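Local atomic coordinates of pectate lyase (Bacillus subtilis, PDB entry 5AMV), a protein that cleaves polygalacturonate by calcium-dependent elimination, releasing oligosaccharides with an unsaturated galacturonosyl group at their non-reducing ends. Residues Ser149-Arg155 against Thr192-Ile196; Gly231-Met237 against Gly262-Thr267; Val283-His289 against Gly313-Tyr319. All coordinates share one frame; numbering follows the deposited sequence.

How the contacts relate
The three contacts follow one another along the chain and lie in series along a row of parallel strands in the right-handed beta-helix of this polysaccharide lyase family 1 enzyme. Contact 1 pairs strands 152-155 and 194-197, contact 2 pairs 235-245 with 266-274, and contact 3 pairs 287-296 with 317-326. Centres lie about 11 Å apart between contacts 1 and 2 and about 10 Å between contacts 2 and 3, whereas contacts 1 and 3, about 20 Å apart, do not touch. Backbone pairs link the neighbours: I194 O lies 2.9 Å from T236 N, and I266 O lies 2.9 Å from H289 N. The result is a continuous run of paired strands; at its contact 3 end the R284 side chain comes within about 5 Å of bound galacturonate.

Contact 1: residues Ser149-Arg155 against Thr192-Ile196; sequences SDNVIIR and THIWI
D150 to I154 run beside T192 to I196 in parallel register, the axes of 152-155 and 194-196 approaching to 4.8 Å and almost exactly parallel. Backbone bonds run from T192 N on S149 O to I154 N on W195 O (2.9 Å). Where both chains turn a corner, at N151 and H193, N151 N and V152 N both donate, to T192 O and H193 O, before W195 N on V152 O resumes the alternation. V152, I154, I194 and I196 share one face of the sheet; I153 and W195 share the other. Just before the corner, D150 turns CG away from its backbone N (chi1 -174°), which carries the carboxylate across to the neighbouring coil. There D150 OD1 takes two donors, each at 2.7 Å: H193 ND1 on its syn lone pair, in the imidazole plane, and T192 OG1 on its anti lone pair. Carboxylate and ring planes stand 78° apart. At the far end R155 lays its guanidinium over one face of the W195 indole, the planes 28° apart and R155 CZ 3.4 Å from W195 CH2; its CD makes a CH-pi contact with the six-membered ring. R155 NE is salt-bridged to D197 and NH1 bonded to Q6 OE1, and Y17 O accepts from H193 NE2. With an acceptor at each nitrogen, the H193 imidazole is fixed in rotation, consistent with a doubly protonated ring, which the D150 carboxylate would probably favour.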
loop_
_atom_site.group_PDB
_atom_site.type_symbol
_atom_site.label_atom_id
_atom_site.label_comp_id
_atom_site.label_asym_id
_atom_site.label_seq_id
_atom_site.Cartn_x
_atom_site.Cartn_y
_atom_site.Cartn_z
ATOM N N SER A 149 -7.681 13.576 -0.221
ATOM C CA SER A 149 -7.763 14.829 0.512
ATOM C C SER A 149 -6.437 15.166 1.205
ATOM O O SER A 149 -5.438 14.420 1.117
ATOM C CB SER A 149 -8.857 14.660 1.562
ATOM O OG SER A 149 -8.515 13.574 2.421
ATOM N N ASP A 150 -6.430 16.290 1.919
ATOM C CA ASP A 150 -5.278 16.712 2.701
ATOM C C ASP A 150 -5.467 16.466 4.178
ATOM O O ASP A 150 -6.555 16.665 4.718
ATOM C CB ASP A 150 -5.016 18.215 2.481
ATOM C CG ASP A 150 -3.717 18.714 3.150
ATOM O OD1 ASP A 150 -2.650 18.540 2.520
ATOM O OD2 ASP A 150 -3.732 19.313 4.258
ATOM N N ASN A 151 -4.379 16.074 4.834
ATOM C CA ASN A 151 -4.254 16.131 6.291
ATOM C C ASN A 151 -4.992 14.976 6.963
ATOM O O ASN A 151 -6.053 15.132 7.578
ATOM C CB ASN A 151 -4.719 17.485 6.857
ATOM C CG ASN A 151 -4.311 17.666 8.301
ATOM O OD1 ASN A 151 -3.273 17.147 8.727
ATOM N ND2 ASN A 151 -5.103 18.422 9.060
ATOM N N VAL A 152 -4.392 13.796 6.843
ATOM C CA VAL A 152 -5.051 12.573 7.283
ATOM C C VAL A 152 -4.076 11.690 8.022
ATOM O O VAL A 152 -2.939 11.478 7.557
ATOM C CB VAL A 152 -5.702 11.788 6.072
ATOM C CG1 VAL A 152 -6.222 10.413 6.525
ATOM C CG2 VAL A 152 -6.856 12.602 5.416
ATOM N N ILE A 153 -4.540 11.138 9.146
ATOM C CA ILE A 153 -3.720 10.254 9.974
ATOM C C ILE A 153 -4.434 8.901 10.098
ATOM O O ILE A 153 -5.596 8.878 10.440
ATOM C CB ILE A 153 -3.486 10.879 11.371
ATOM C CG1 ILE A 153 -2.642 12.161 11.239
ATOM C CG2 ILE A 153 -2.830 9.881 12.309
ATOM C CD1 ILE A 153 -2.535 12.937 12.557
ATOM N N ILE A 154 -3.710 7.805 9.842
ATOM C CA ILE A 154 -4.243 6.445 10.003
ATOM C C ILE A 154 -3.238 5.656 10.860
ATOM O O ILE A 154 -2.087 5.505 10.445
ATOM C CB ILE A 154 -4.372 5.719 8.628
ATOM C CG1 ILE A 154 -5.141 6.580 7.587
ATOM C CG2 ILE A 154 -4.965 4.308 8.834
ATOM C CD1 ILE A 154 -6.590 6.856 7.922
ATOM N N ARG A 155 -3.660 5.147 12.026
ATOM C CA ARG A 155 -2.762 4.463 12.953
ATOM C C ARG A 155 -3.405 3.273 13.661
ATOM O O ARG A 155 -4.596 3.301 13.975
ATOM C CB ARG A 155 -2.203 5.412 14.047
ATOM C CG ARG A 155 -1.553 6.696 13.459
ATOM C CD ARG A 155 -1.066 7.689 14.532
ATOM N NE ARG A 155 0.092 7.151 15.248
ATOM C CZ ARG A 155 0.582 7.684 16.364
ATOM N NH1 ARG A 155 -0.003 8.734 16.930
ATOM N NH2 ARG A 155 1.641 7.133 16.941
ATOM N N THR A 192 -2.543 14.372 0.225
ATOM C CA THR A 192 -1.382 15.136 0.664
ATOM C C THR A 192 -1.402 15.276 2.185
ATOM O O THR A 192 -2.465 15.315 2.799
ATOM C CB THR A 192 -1.334 16.584 0.017
ATOM O OG1 THR A 192 -2.613 17.232 0.163
ATOM C CG2 THR A 192 -0.982 16.549 -1.466
ATOM N N HIS A 193 -0.224 15.410 2.788
ATOM C CA HIS A 193 -0.091 15.503 4.249
ATOM C C HIS A 193 -0.765 14.319 4.913
ATOM O O HIS A 193 -1.812 14.437 5.555
ATOM C CB HIS A 193 -0.562 16.849 4.836
ATOM C CG HIS A 193 0.276 17.993 4.375
ATOM N ND1 HIS A 193 -0.148 18.878 3.410
ATOM C CD2 HIS A 193 1.551 18.327 4.674
ATOM C CE1 HIS A 193 0.807 19.773 3.198
ATOM N NE2 HIS A 193 1.851 19.457 3.944
ATOM N N ILE A 194 -0.123 13.170 4.751
ATOM C CA ILE A 194 -0.666 11.910 5.245
ATOM C C ILE A 194 0.358 11.208 6.117
ATOM O O ILE A 194 1.507 11.160 5.786
ATOM C CB ILE A 194 -1.152 11.000 4.083
ATOM C CG1 ILE A 194 -2.381 11.665 3.398
ATOM C CG2 ILE A 194 -1.549 9.552 4.586
ATOM C CD1 ILE A 194 -2.595 11.263 2.012
ATOM N N TRP A 195 -0.115 10.691 7.246
ATOM C CA TRP A 195 0.687 9.860 8.119
ATOM C C TRP A 195 0.014 8.511 8.305
ATOM O O TRP A 195 -1.100 8.458 8.799
ATOM C CB TRP A 195 0.862 10.522 9.502
ATOM C CG TRP A 195 1.854 9.850 10.438
ATOM C CD1 TRP A 195 2.941 9.079 10.107
ATOM C CD2 TRP A 195 1.898 10.015 11.863
ATOM N NE1 TRP A 195 3.640 8.716 11.268
ATOM C CE2 TRP A 195 3.007 9.273 12.351
ATOM C CE3 TRP A 195 1.070 10.697 12.785
ATOM C CZ2 TRP A 195 3.328 9.213 13.716
ATOM C CZ3 TRP A 195 1.379 10.611 14.156
ATOM C CH2 TRP A 195 2.511 9.885 14.610
ATOM N N ILE A 196 0.730 7.446 7.926
ATOM C CA ILE A 196 0.273 6.061 8.161
ATOM C C ILE A 196 1.262 5.456 9.118
ATOM O O ILE A 196 2.441 5.291 8.771
ATOM C CB ILE A 196 0.190 5.244 6.870
ATOM C CG1 ILE A 196 -0.805 5.902 5.878
ATOM C CG2 ILE A 196 -0.225 3.759 7.180
ATOM C CD1 ILE A 196 -0.711 5.384 4.447
#

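Contact 2: residues Gly231-Met237 against Gly262-Thr267; sequences GANYITM and GKLKIT
N233 reaches across to the backbone of K263-K265, its amide oxygen OD1 accepting from K265 N at 2.9 Å in the plane of the amide carbonyl. The other end of the same amide, ND2, gives a proton to a water 3.2 Å away, which in turn donates to G262 O, and ND2 also sits 3.5 Å above one face of the Y234 ring, toward its rim. An alanine in place of N233 is likely to leave K265 N without this acceptor and the water without its N233 donor, and to open a gap beside the Y234 ring. Y234 and K265 run side by side in the same direction, with Y234 CE1 3.8 Å from K265 CD. Beyond that methylene the lysine bends at chi4 (57°), bringing NZ back to G262 O at 2.8 Å from above the carbonyl plane. I235 and I266 likewise point the same way: I266 CG1 sits against I235 CB (3.8 Å) and CD1, while the two CG2 methyls meet more loosely. Backbone bonds tie the rest: L264 N to A232 O, I235 N to K265 O, then T267 N to I235 O and M237 N to T267 O. Y17 stacks on the Y234 ring and H193 meets it as well, forming an aromatic cluster. The I235-I266 step is an aliphatic stack of the kind found inside the parallel beta-helix of pectate lyases.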
loop_
_atom_site.group_PDB
_atom_site.type_symbol
_atom_site.label_atom_id
_atom_site.label_comp_id
_atom_site.label_asym_id
_atom_site.label_seq_id
_atom_site.Cartn_x
_atom_site.Cartn_y
_atom_site.Cartn_z
ATOM N N GLY A 231 -0.078 12.518 -8.142
ATOM C CA GLY A 231 0.430 13.718 -7.504
ATOM C C GLY A 231 0.330 13.701 -5.994
ATOM O O GLY A 231 0.524 14.740 -5.344
ATOM N N ALA A 232 0.047 12.512 -5.421
ATOM C CA ALA A 232 0.126 12.338 -3.982
ATOM C C ALA A 232 1.444 12.948 -3.472
ATOM O O ALA A 232 2.456 12.852 -4.155
ATOM C CB ALA A 232 0.062 10.830 -3.629
ATOM N N ASN A 233 1.450 13.565 -2.301
ATOM C CA ASN A 233 2.669 14.293 -1.877
ATOM C C ASN A 233 2.670 14.583 -0.385
ATOM O O ASN A 233 1.616 14.847 0.196
ATOM C CB ASN A 233 2.740 15.646 -2.650
ATOM C CG ASN A 233 4.144 16.102 -2.975
ATOM O OD1 ASN A 233 5.121 15.364 -2.893
ATOM N ND2 ASN A 233 4.251 17.387 -3.337
ATOM N N TYR A 234 3.861 14.551 0.218
ATOM C CA TYR A 234 4.055 14.914 1.633
ATOM C C TYR A 234 3.415 13.891 2.531
ATOM O O TYR A 234 2.361 14.129 3.157
ATOM C CB TYR A 234 3.583 16.334 1.983
ATOM C CG TYR A 234 4.143 17.414 1.079
ATOM C CD1 TYR A 234 5.531 17.513 0.867
ATOM C CD2 TYR A 234 3.291 18.336 0.452
ATOM C CE1 TYR A 234 6.058 18.518 0.072
ATOM C CE2 TYR A 234 3.826 19.343 -0.397
ATOM C CZ TYR A 234 5.203 19.403 -0.553
ATOM O OH TYR A 234 5.753 20.401 -1.356
ATOM N N ILE A 235 4.099 12.747 2.602
ATOM C CA ILE A 235 3.541 11.569 3.257
ATOM C C ILE A 235 4.624 10.888 4.071
ATOM O O ILE A 235 5.753 10.734 3.596
ATOM C CB ILE A 235 3.071 10.568 2.172
ATOM C CG1 ILE A 235 1.916 11.186 1.365
ATOM C CG2 ILE A 235 2.640 9.200 2.788
ATOM C CD1 ILE A 235 1.768 10.573 -0.049
ATOM N N THR A 236 4.286 10.469 5.285
ATOM C CA THR A 236 5.205 9.684 6.078
ATOM C C THR A 236 4.527 8.359 6.390
ATOM O O THR A 236 3.392 8.372 6.858
ATOM C CB THR A 236 5.562 10.401 7.385
ATOM O OG1 THR A 236 6.300 11.593 7.054
ATOM C CG2 THR A 236 6.432 9.522 8.315
ATOM N N MET A 237 5.212 7.224 6.150
ATOM C CA MET A 237 4.678 5.920 6.587
ATOM C C MET A 237 5.748 5.317 7.506
ATOM O O MET A 237 6.874 5.041 7.054
ATOM C CB MET A 237 4.422 4.994 5.404
ATOM C CG MET A 237 3.587 5.622 4.280
ATOM S SD MET A 237 3.127 4.311 3.125
ATOM C CE MET A 237 2.442 5.367 1.837
ATOM N N GLY A 262 8.457 15.969 -9.187
ATOM C CA GLY A 262 8.341 16.946 -8.100
ATOM C C GLY A 262 7.340 16.602 -6.999
ATOM O O GLY A 262 7.209 17.340 -6.016
ATOM N N LYS A 263 6.633 15.497 -7.163
ATOM C CA LYS A 263 5.650 15.073 -6.142
ATOM C C LYS A 263 6.063 13.691 -5.633
ATOM O O LYS A 263 7.243 13.319 -5.729
ATOM C CB LYS A 263 4.240 15.078 -6.706
ATOM C CG LYS A 263 3.900 16.461 -7.381
ATOM C CD LYS A 263 2.438 16.690 -7.574
ATOM C CE LYS A 263 2.124 18.171 -7.843
ATOM N NZ LYS A 263 2.420 18.463 -9.284
ATOM N N LEU A 264 5.126 12.973 -5.006
ATOM C CA LEU A 264 5.439 11.636 -4.460
ATOM C C LEU A 264 6.577 11.751 -3.444
ATOM O O LEU A 264 7.431 10.895 -3.355
ATOM C CB LEU A 264 5.756 10.615 -5.590
ATOM C CG LEU A 264 4.570 10.353 -6.537
ATOM C CD1 LEU A 264 4.941 9.563 -7.787
ATOM C CD2 LEU A 264 3.407 9.612 -5.772
ATOM N N LYS A 265 6.575 12.821 -2.661
ATOM C CA LYS A 265 7.533 13.017 -1.592
ATOM C C LYS A 265 7.009 12.259 -0.397
ATOM O O LYS A 265 6.074 12.692 0.297
ATOM C CB LYS A 265 7.734 14.497 -1.265
ATOM C CG LYS A 265 8.480 15.205 -2.398
ATOM C CD LYS A 265 8.587 16.684 -2.052
ATOM C CE LYS A 265 9.685 17.403 -2.872
ATOM N NZ LYS A 265 9.488 17.276 -4.361
ATOM N N ILE A 266 7.660 11.120 -0.177
ATOM C CA ILE A 266 7.244 10.129 0.834
ATOM C C ILE A 266 8.467 9.696 1.643
ATOM O O ILE A 266 9.533 9.393 1.087
ATOM C CB ILE A 266 6.620 8.924 0.129
ATOM C CG1 ILE A 266 5.369 9.355 -0.666
ATOM C CG2 ILE A 266 6.248 7.828 1.168
ATOM C CD1 ILE A 266 5.027 8.336 -1.769
ATOM N N THR A 267 8.286 9.603 2.950
ATOM C CA THR A 267 9.294 9.034 3.829
ATOM C C THR A 267 8.805 7.709 4.379
ATOM O O THR A 267 7.730 7.648 4.953
ATOM C CB THR A 267 9.603 9.987 5.003
ATOM O OG1 THR A 267 10.081 11.229 4.475
ATOM C CG2 THR A 267 10.655 9.432 5.986
HETATM O O HOH W 1 6.728 19.283 -3.985
#

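Contact 3: residues Val283-His289 against Gly313-Tyr319; sequences VRFGQVH and GKSSKIY
The K314 chain runs alongside the F285 ring, with F285 CZ 4.0 Å from K314 CD. The phenyl ring has K314 O over the centre of one face, while F285 N donates to that same oxygen at 2.9 Å, in its carbonyl plane. S315 CB meets F285 CD1 at 3.7 Å. Earlier in the segment, V283 CG2 packs on I318 CD1 (3.7 Å), and V283 CG1 on S316 CB. H289 and Y319 form the last rung: H289 holds CG anti to its backbone N (chi1 -171°), and the CD2 edge of its ring faces Y319 O at 3.2 Å in the ring plane. These are successive coils of the parallel beta-helix, whose strands 287-289 and 317-319 run 19° from parallel, joined by Y319 N to V288 O and, more loosely, by V288 N to K317 O from above the carbonyl plane. Before the strand, a type II turn from G313 to S316 shapes the second coil; G313 O accepts both S316 N and S316 OG, the latter at 2.8 Å. G313 has no room for a side chain, since a CB there would clash with V283 O. A water bridges F285 O, S315 OG and K317 NZ. In the second shell, D255 holds R284 NE by a salt bridge and takes K314 NZ on its backbone oxygen; the R284 side chain comes within about 5 Å of bound galacturonate. Q321 accepts from H289 NE2, and Y346 stacks on Y319.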
loop_
_atom_site.group_PDB
_atom_site.type_symbol
_atom_site.label_atom_id
_atom_site.label_comp_id
_atom_site.label_asym_id
_atom_site.label_seq_id
_atom_site.Cartn_x
_atom_site.Cartn_y
_atom_site.Cartn_z
ATOM N N VAL A 283 9.098 2.783 -7.167
ATOM C CA VAL A 283 8.914 4.228 -7.272
ATOM C C VAL A 283 9.102 4.701 -8.704
ATOM O O VAL A 283 10.003 4.249 -9.386
ATOM C CB VAL A 283 9.965 4.964 -6.375
ATOM C CG1 VAL A 283 9.865 6.514 -6.488
ATOM C CG2 VAL A 283 9.800 4.539 -4.873
ATOM N N ARG A 284 8.216 5.578 -9.146
ATOM C CA ARG A 284 8.495 6.433 -10.305
ATOM C C ARG A 284 8.552 7.872 -9.795
ATOM O O ARG A 284 7.768 8.242 -8.928
ATOM C CB ARG A 284 7.409 6.302 -11.370
ATOM C CG ARG A 284 7.289 4.944 -12.025
ATOM C CD ARG A 284 5.999 4.938 -12.849
ATOM N NE ARG A 284 5.872 3.730 -13.663
ATOM C CZ ARG A 284 5.223 2.634 -13.287
ATOM N NH1 ARG A 284 4.595 2.564 -12.112
ATOM N NH2 ARG A 284 5.164 1.595 -14.112
ATOM N N PHE A 285 9.508 8.652 -10.314
ATOM C CA PHE A 285 9.542 10.127 -10.116
ATOM C C PHE A 285 9.889 10.670 -8.752
ATOM O O PHE A 285 10.618 11.656 -8.645
ATOM C CB PHE A 285 8.242 10.804 -10.607
ATOM C CG PHE A 285 7.995 10.607 -12.091
ATOM C CD1 PHE A 285 8.794 11.271 -13.035
ATOM C CD2 PHE A 285 7.015 9.718 -12.539
ATOM C CE1 PHE A 285 8.593 11.056 -14.425
ATOM C CE2 PHE A 285 6.802 9.485 -13.932
ATOM C CZ PHE A 285 7.614 10.180 -14.876
ATOM N N GLY A 286 9.373 10.060 -7.688
ATOM C CA GLY A 286 9.419 10.715 -6.413
ATOM C C GLY A 286 10.732 10.724 -5.667
ATOM O O GLY A 286 11.588 9.837 -5.820
ATOM N N GLN A 287 10.865 11.756 -4.841
ATOM C CA GLN A 287 11.947 11.865 -3.863
ATOM C C GLN A 287 11.492 11.120 -2.622
ATOM O O GLN A 287 10.771 11.677 -1.778
ATOM C CB GLN A 287 12.196 13.348 -3.556
ATOM C CG GLN A 287 12.834 14.092 -4.748
ATOM C CD GLN A 287 12.926 15.600 -4.488
ATOM O OE1 GLN A 287 12.816 16.060 -3.345
ATOM N NE2 GLN A 287 13.205 16.374 -5.559
ATOM N N VAL A 288 11.924 9.844 -2.535
ATOM C CA VAL A 288 11.402 8.944 -1.501
ATOM C C VAL A 288 12.539 8.609 -0.562
ATOM O O VAL A 288 13.549 8.037 -0.977
ATOM C CB VAL A 288 10.789 7.696 -2.136
ATOM C CG1 VAL A 288 10.241 6.754 -1.038
ATOM C CG2 VAL A 288 9.703 8.086 -3.131
ATOM N N HIS A 289 12.384 9.003 0.705
ATOM C CA HIS A 289 13.403 8.735 1.717
ATOM C C HIS A 289 13.049 7.410 2.395
ATOM O O HIS A 289 12.005 7.313 3.002
ATOM C CB HIS A 289 13.423 9.861 2.762
ATOM C CG HIS A 289 14.572 9.779 3.718
ATOM N ND1 HIS A 289 14.621 10.536 4.862
ATOM C CD2 HIS A 289 15.729 9.062 3.692
ATOM C CE1 HIS A 289 15.752 10.289 5.509
ATOM N NE2 HIS A 289 16.455 9.420 4.805
ATOM N N GLY A 313 12.184 2.698 -10.585
ATOM C CA GLY A 313 11.321 3.009 -11.743
ATOM C C GLY A 313 11.795 4.284 -12.438
ATOM O O GLY A 313 12.702 4.958 -11.937
ATOM N N LYS A 314 11.095 4.647 -13.531
ATOM C CA LYS A 314 11.436 5.864 -14.295
ATOM C C LYS A 314 11.608 7.113 -13.427
ATOM O O LYS A 314 10.698 7.492 -12.669
ATOM C CB LYS A 314 10.377 6.129 -15.333
ATOM C CG LYS A 314 10.616 7.436 -16.112
ATOM C CD LYS A 314 9.540 7.525 -17.163
ATOM C CE LYS A 314 9.771 8.764 -18.045
ATOM N NZ LYS A 314 8.611 8.876 -18.968
ATOM N N SER A 315 12.786 7.732 -13.535
ATOM C CA SER A 315 13.107 8.996 -12.869
ATOM C C SER A 315 12.951 8.919 -11.329
ATOM O O SER A 315 12.808 9.944 -10.649
ATOM C CB SER A 315 12.240 10.112 -13.477
ATOM O OG SER A 315 12.662 11.399 -13.028
ATOM N N SER A 316 12.956 7.707 -10.767
ATOM C CA SER A 316 12.863 7.587 -9.320
ATOM C C SER A 316 14.046 8.202 -8.608
ATOM O O SER A 316 15.178 8.248 -9.147
ATOM C CB SER A 316 12.691 6.124 -8.856
ATOM O OG SER A 316 13.737 5.303 -9.326
ATOM N N LYS A 317 13.806 8.702 -7.404
ATOM C CA LYS A 317 14.860 9.306 -6.634
ATOM C C LYS A 317 14.868 8.774 -5.205
ATOM O O LYS A 317 14.707 9.522 -4.252
ATOM C CB LYS A 317 14.737 10.835 -6.698
ATOM C CG LYS A 317 15.000 11.374 -8.099
ATOM C CD LYS A 317 14.685 12.866 -8.202
ATOM C CE LYS A 317 15.188 13.413 -9.605
ATOM N NZ LYS A 317 14.667 12.674 -10.768
ATOM N N ILE A 318 15.046 7.469 -5.071
ATOM C CA ILE A 318 15.081 6.871 -3.731
ATOM C C ILE A 318 16.410 7.199 -3.053
ATOM O O ILE A 318 17.508 7.020 -3.651
ATOM C CB ILE A 318 14.898 5.330 -3.796
ATOM C CG1 ILE A 318 13.519 4.981 -4.388
ATOM C CG2 ILE A 318 15.153 4.705 -2.414
ATOM C CD1 ILE A 318 13.351 3.510 -4.743
ATOM N N TYR A 319 16.305 7.691 -1.824
ATOM C CA TYR A 319 17.438 7.974 -0.978
ATOM C C TYR A 319 17.334 7.076 0.255
ATOM O O TYR A 319 16.487 7.283 1.138
ATOM C CB TYR A 319 17.430 9.465 -0.618
ATOM C CG TYR A 319 18.711 10.001 -0.032
ATOM C CD1 TYR A 319 19.040 9.762 1.299
ATOM C CD2 TYR A 319 19.566 10.767 -0.804
ATOM C CE1 TYR A 319 20.249 10.248 1.894
ATOM C CE2 TYR A 319 20.742 11.282 -0.247
ATOM C CZ TYR A 319 21.084 11.029 1.098
ATOM O OH TYR A 319 22.248 11.550 1.641
HETATM O O HOH W 2 11.816 12.797 -10.919
#